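Local structure of aminoacyl-histidine dipeptidase (Vibrio alginolyticus, 3MRU) at residues V75-H80 with I141-T146; I168-D173 with D449-G454. The protein probably hydrolyses dipeptides, among them Xaa-His dipeptides such as carnosine, as a zinc-dependent metallopeptidase of the M20C family. All blocks are in the same frame, centred on the assembly; numbering follows the deposited sequence.

Interaction 1 of 2, residues V75-H80 with I141-T146; sequences VVLQAH and IEVLLT
Strands 75-80 and 141-146 run parallel and in register, their axes 4.5 Å apart at closest approach and inclined by 21°, and backbone hydrogen bonds pass to and fro along their whole length. The ladder opens with E142 N giving to V75 O at 2.9 Å and closes with T146 N giving to A79 O at 3.0 Å; in between, L77 N gives to E142 O, L144 N to L77 O and A79 N to L144 O, and CA-H groups such as that of V76 add close approaches to the carbonyl oxygens. On one face V76 and L144 lie side by side and point the same way, V76 CG1 standing 4.0 Å from L144 CB. That methyl reaches the neighbouring strand because it lies anti to the backbone N of V76 (chi1 -161°). Q78 follows on this face, its CG 3.8 Å from the same L144 CB. The other face is wholly apolar: L77 CB meets V143 CG2 at 3.8 Å, and the CD2 branch of L145 swings over to the methyl of A79, with helix 124-132 packed against L77, A79 and L145. The carboxylate of E142, on the face of V76, is bound through OE2 by the backbone N of K165. H80, by contrast, leads its imidazole beyond the strand end to a zinc ion shared with D119 and D173. Metal ligands at the C-terminal ends of parallel strands characterise the catalytic domain of M20 peptidases, with its zinc-peptidase alpha/beta fold.

Interaction 2 of 2, residues I168-D173 with D449-G454; sequences ILLNTD and DMVSFG. With ZN (zinc ion), chain D.
D449 begins the pairing loosely: its carbonyl oxygen takes a long, weak bond from L169 N, and its side chain, poorly ordered and so less certain in position, lies alongside that of I168, pointing the same way. M450 then packs on L169, the two side chains side by side with CB to CB at 3.5 Å. Its CG sits between the backbone N and the carbonyl carbon (chi1 47°), and the bend at chi3 brings CE back to within 3.8 Å of L169 CB. V451 N still gives a long bond to L169 O, at 3.3 Å and from 26° off the carbonyl plane; from V451 O, which receives N171 N at 2.9 Å, the ladder becomes regular. On the face turned to helix 410-420, V451 CG2 touches L170 CD2 at 4.3 Å. S452 lies on the opposite face, which it shares with N171, and its CA-H approaches N171 O at 3.1 Å. F453 N gives to that same oxygen at 3.1 Å, the last rung of the ladder. The F453 ring turns back towards strand 168-171, where L170 CB comes to its edge, near the ring plane, and F415 and F475 pack round it as further aromatic neighbours. The pairing runs out at G454. The chemistry is thus apolar contact joined to backbone bonding, weak at the start and firmer towards the metal, and it joins strand 449-452 to the strand leading directly into the zinc ligand D173, whose OD2 holds both the zinc ion and a hydrogen bond from N120.

Both contacts are buried pairings of one mixed sheet, interaction 1 in its middle and interaction 2 at its edge within this chain. Strands 75-80 and 168-171 are direct neighbours: V76 O lies 2.7 Å from L170 N, a probable hydrogen bond that joins interaction 1 to interaction 2. The first pairing is fully buried, with a regular ladder throughout. The second ends the sheet at strand 449-452, where bonding is looser and D449 is partly exposed. Helix 469-485 touches both, reaching L77 in one and L170 in the other. Each also sends a ligand past a strand end, an imidazole from H80 and a carboxylate from D173, so that two adjacent strands converge on the same zinc ion.

Interaction 1 of 2, residues V75-H80 with I141-T146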
loop_
_atom_site.group_PDB
_atom_site.type_symbol
_atom_site.label_atom_id
_atom_site.label_comp_id
_atom_site.label_asym_id
_atom_site.label_seq_id
_atom_site.Cartn_x
_atom_site.Cartn_y
_atom_site.Cartn_z
ATOM N N VAL A 75 -24.446 -6.792 -8.711
ATOM C CA VAL A 75 -23.486 -6.323 -7.722
ATOM C C VAL A 75 -22.546 -7.456 -7.334
ATOM O O VAL A 75 -22.910 -8.628 -7.419
ATOM C CB VAL A 75 -24.187 -5.792 -6.459
ATOM C CG1 VAL A 75 -23.159 -5.357 -5.426
ATOM C CG2 VAL A 75 -25.116 -4.641 -6.813
ATOM N N VAL A 76 -21.335 -7.105 -6.914
ATOM C CA VAL A 76 -20.350 -8.099 -6.513
ATOM C C VAL A 76 -19.769 -7.759 -5.155
ATOM O O VAL A 76 -18.981 -6.828 -5.035
ATOM C CB VAL A 76 -19.191 -8.210 -7.521
ATOM C CG1 VAL A 76 -18.440 -9.530 -7.339
ATOM C CG2 VAL A 76 -19.689 -8.089 -8.951
ATOM N N LEU A 77 -20.165 -8.517 -4.137
ATOM C CA LEU A 77 -19.592 -8.408 -2.790
ATOM C C LEU A 77 -18.273 -9.170 -2.719
ATOM O O LEU A 77 -18.169 -10.301 -3.219
ATOM C CB LEU A 77 -20.569 -8.937 -1.745
ATOM C CG LEU A 77 -21.962 -8.303 -1.810
ATOM C CD1 LEU A 77 -22.953 -9.016 -0.908
ATOM C CD2 LEU A 77 -21.867 -6.872 -1.425
ATOM N N GLN A 78 -17.257 -8.556 -2.120
ATOM C CA GLN A 78 -15.933 -9.151 -2.196
ATOM C C GLN A 78 -15.118 -8.989 -0.952
ATOM O O GLN A 78 -15.100 -7.945 -0.303
ATOM C CB GLN A 78 -15.162 -8.615 -3.402
ATOM C CG GLN A 78 -13.830 -9.321 -3.699
ATOM C CD GLN A 78 -12.644 -8.614 -3.100
ATOM O OE1 GLN A 78 -11.648 -9.246 -2.776
ATOM N NE2 GLN A 78 -12.730 -7.294 -2.968
ATOM N N ALA A 79 -14.445 -10.076 -0.638
ATOM C CA ALA A 79 -13.556 -10.166 0.498
ATOM C C ALA A 79 -12.499 -11.187 0.097
ATOM O O ALA A 79 -12.612 -11.824 -0.968
ATOM C CB ALA A 79 -14.317 -10.632 1.738
ATOM N N HIS A 80 -11.475 -11.337 0.934
ATOM C CA HIS A 80 -10.462 -12.313 0.678
ATOM C C HIS A 80 -10.437 -13.291 1.849
ATOM O O HIS A 80 -10.669 -12.903 3.007
ATOM C CB HIS A 80 -9.138 -11.624 0.497
ATOM C CG HIS A 80 -8.607 -11.040 1.754
ATOM N ND1 HIS A 80 -7.935 -11.787 2.690
ATOM C CD2 HIS A 80 -8.625 -9.771 2.223
ATOM C CE1 HIS A 80 -7.571 -11.008 3.692
ATOM N NE2 HIS A 80 -7.980 -9.779 3.434
ATOM N N ILE A 141 -26.981 -10.935 -7.513
ATOM C CA ILE A 141 -25.760 -10.857 -6.713
ATOM C C ILE A 141 -24.708 -11.940 -6.946
ATOM O O ILE A 141 -25.011 -13.131 -7.051
ATOM C CB ILE A 141 -26.163 -10.739 -5.209
ATOM C CG1 ILE A 141 -26.398 -9.261 -4.865
ATOM C CG2 ILE A 141 -25.085 -11.318 -4.278
ATOM C CD1 ILE A 141 -27.156 -9.013 -3.563
ATOM N N GLU A 142 -23.465 -11.478 -7.021
ATOM C CA GLU A 142 -22.290 -12.332 -7.078
ATOM C C GLU A 142 -21.435 -12.028 -5.863
ATOM O O GLU A 142 -21.354 -10.883 -5.425
ATOM C CB GLU A 142 -21.485 -12.063 -8.353
ATOM C CG GLU A 142 -22.311 -12.100 -9.652
ATOM C CD GLU A 142 -21.451 -11.955 -10.907
ATOM O OE1 GLU A 142 -20.708 -12.909 -11.233
ATOM O OE2 GLU A 142 -21.523 -10.890 -11.565
ATOM N N VAL A 143 -20.828 -13.061 -5.299
ATOM C CA VAL A 143 -19.860 -12.874 -4.239
ATOM C C VAL A 143 -18.526 -13.351 -4.763
ATOM O O VAL A 143 -18.440 -14.433 -5.346
ATOM C CB VAL A 143 -20.273 -13.617 -2.920
ATOM C CG1 VAL A 143 -19.065 -14.161 -2.166
ATOM C CG2 VAL A 143 -21.054 -12.679 -2.019
ATOM N N LEU A 144 -17.492 -12.538 -4.574
ATOM C CA LEU A 144 -16.149 -12.943 -4.953
ATOM C C LEU A 144 -15.276 -13.136 -3.734
ATOM O O LEU A 144 -15.040 -12.196 -2.977
ATOM C CB LEU A 144 -15.510 -11.897 -5.859
ATOM C CG LEU A 144 -14.307 -12.302 -6.698
ATOM C CD1 LEU A 144 -13.629 -13.577 -6.209
ATOM C CD2 LEU A 144 -14.792 -12.504 -8.081
ATOM N N LEU A 145 -14.782 -14.347 -3.548
ATOM C CA LEU A 145 -13.889 -14.586 -2.442
ATOM C C LEU A 145 -12.515 -14.902 -2.973
ATOM O O LEU A 145 -12.257 -16.019 -3.435
ATOM C CB LEU A 145 -14.410 -15.713 -1.561
ATOM C CG LEU A 145 -15.725 -15.406 -0.859
ATOM C CD1 LEU A 145 -16.206 -16.611 -0.146
ATOM C CD2 LEU A 145 -15.592 -14.240 0.117
ATOM N N THR A 146 -11.634 -13.905 -2.912
ATOM C CA THR A 146 -10.290 -14.031 -3.459
ATOM C C THR A 146 -9.323 -14.652 -2.482
ATOM O O THR A 146 -9.439 -14.503 -1.263
ATOM C CB THR A 146 -9.713 -12.693 -3.909
ATOM O OG1 THR A 146 -9.953 -11.710 -2.902
ATOM C CG2 THR A 146 -10.349 -12.258 -5.192
#

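Interaction 2 of 2, residues I168-D173 with D449-G454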
loop_
_atom_site.group_PDB
_atom_site.type_symbol
_atom_site.label_atom_id
_atom_site.label_comp_id
_atom_site.label_asym_id
_atom_site.label_seq_id
_atom_site.Cartn_x
_atom_site.Cartn_y
_atom_site.Cartn_z
ATOM N N ILE A 168 -20.739 -2.922 -10.797
ATOM C CA ILE A 168 -20.408 -2.497 -9.439
ATOM C C ILE A 168 -19.712 -3.577 -8.610
ATOM O O ILE A 168 -19.939 -4.771 -8.805
ATOM C CB ILE A 168 -21.661 -2.016 -8.680
ATOM C CG1 ILE A 168 -22.242 -0.768 -9.345
ATOM C CG2 ILE A 168 -21.331 -1.747 -7.221
ATOM C CD1 ILE A 168 -23.659 -0.454 -8.923
ATOM N N LEU A 169 -18.867 -3.138 -7.680
ATOM C CA LEU A 169 -18.156 -4.038 -6.784
ATOM C C LEU A 169 -18.147 -3.451 -5.399
ATOM O O LEU A 169 -17.995 -2.252 -5.238
ATOM C CB LEU A 169 -16.721 -4.221 -7.266
ATOM C CG LEU A 169 -15.712 -5.279 -6.790
ATOM C CD1 LEU A 169 -15.528 -5.343 -5.273
ATOM C CD2 LEU A 169 -16.027 -6.641 -7.375
ATOM N N LEU A 170 -18.320 -4.293 -4.390
ATOM C CA LEU A 170 -18.235 -3.824 -3.016
ATOM C C LEU A 170 -17.181 -4.583 -2.228
ATOM O O LEU A 170 -17.399 -5.720 -1.787
ATOM C CB LEU A 170 -19.597 -3.878 -2.339
ATOM C CG LEU A 170 -20.677 -3.128 -3.133
ATOM C CD1 LEU A 170 -22.082 -3.642 -2.818
ATOM C CD2 LEU A 170 -20.598 -1.590 -2.992
ATOM N N ASN A 171 -16.019 -3.957 -2.091
ATOM C CA ASN A 171 -14.979 -4.537 -1.308
ATOM C C ASN A 171 -15.131 -4.141 0.142
ATOM O O ASN A 171 -15.357 -2.977 0.469
ATOM C CB ASN A 171 -13.621 -4.137 -1.831
ATOM C CG ASN A 171 -12.519 -4.584 -0.913
ATOM O OD1 ASN A 171 -11.951 -5.655 -1.096
ATOM N ND2 ASN A 171 -12.235 -3.786 0.112
ATOM N N THR A 172 -14.984 -5.130 1.012
ATOM C CA THR A 172 -15.222 -4.978 2.435
ATOM C C THR A 172 -13.899 -5.021 3.175
ATOM O O THR A 172 -13.838 -5.471 4.314
ATOM C CB THR A 172 -16.010 -6.157 2.930
ATOM O OG1 THR A 172 -15.122 -7.269 3.035
ATOM C CG2 THR A 172 -17.100 -6.525 1.948
ATOM N N ASP A 173 -12.834 -4.560 2.518
ATOM C CA ASP A 173 -11.473 -4.781 3.002
ATOM C C ASP A 173 -10.856 -3.540 3.667
ATOM O O ASP A 173 -9.751 -3.616 4.203
ATOM C CB ASP A 173 -10.587 -5.316 1.853
ATOM C CG ASP A 173 -9.313 -6.033 2.344
ATOM O OD1 ASP A 173 -8.502 -6.466 1.481
ATOM O OD2 ASP A 173 -9.123 -6.173 3.574
ATOM N N ASP A 449 -16.878 0.206 -11.771
ATOM C CA ASP A 449 -16.461 1.110 -10.701
ATOM C C ASP A 449 -16.720 0.353 -9.413
ATOM O O ASP A 449 -17.296 -0.743 -9.444
ATOM C CB ASP A 449 -17.324 2.369 -10.688
ATOM C CG ASP A 449 -18.799 2.056 -10.453
ATOM O OD1 ASP A 449 -19.247 0.949 -10.878
ATOM O OD2 ASP A 449 -19.505 2.921 -9.846
ATOM N N MET A 450 -16.326 0.940 -8.285
ATOM C CA MET A 450 -16.381 0.227 -7.027
ATOM C C MET A 450 -16.093 1.066 -5.801
ATOM O O MET A 450 -15.799 2.259 -5.889
ATOM C CB MET A 450 -15.429 -0.971 -7.069
ATOM C CG MET A 450 -14.043 -0.686 -7.592
ATOM S SD MET A 450 -13.185 -2.205 -8.041
ATOM C CE MET A 450 -14.124 -2.666 -9.513
ATOM N N VAL A 451 -16.210 0.408 -4.651
ATOM C CA VAL A 451 -16.059 1.039 -3.357
ATOM C C VAL A 451 -15.443 0.036 -2.416
ATOM O O VAL A 451 -15.581 -1.163 -2.598
ATOM C CB VAL A 451 -17.410 1.494 -2.731
ATOM C CG1 VAL A 451 -17.169 2.582 -1.711
ATOM C CG2 VAL A 451 -18.345 2.021 -3.761
ATOM N N SER A 452 -14.780 0.557 -1.399
ATOM C CA SER A 452 -14.189 -0.237 -0.371
ATOM C C SER A 452 -14.418 0.450 0.969
ATOM O O SER A 452 -13.947 1.553 1.198
ATOM C CB SER A 452 -12.697 -0.419 -0.657
ATOM O OG SER A 452 -11.926 -0.430 0.544
ATOM N N PHE A 453 -15.147 -0.226 1.846
ATOM C CA PHE A 453 -15.393 0.223 3.217
ATOM C C PHE A 453 -15.632 -1.014 4.092
ATOM O O PHE A 453 -16.052 -2.072 3.588
ATOM C CB PHE A 453 -16.770 0.855 3.296
ATOM C CG PHE A 453 -17.863 -0.088 2.900
ATOM C CD1 PHE A 453 -17.923 -0.591 1.602
ATOM C CD2 PHE A 453 -18.800 -0.510 3.821
ATOM C CE1 PHE A 453 -18.922 -1.489 1.223
ATOM C CE2 PHE A 453 -19.799 -1.401 3.455
ATOM C CZ PHE A 453 -19.865 -1.893 2.157
ATOM N N GLY A 454 -15.396 -0.873 5.395
ATOM C CA GLY A 454 -15.684 -1.938 6.344
ATOM C C GLY A 454 -15.741 -1.496 7.792
ATOM O O GLY A 454 -15.654 -0.316 8.076
HETATM ZN ZN ZN D . -7.078 -7.255 4.079
#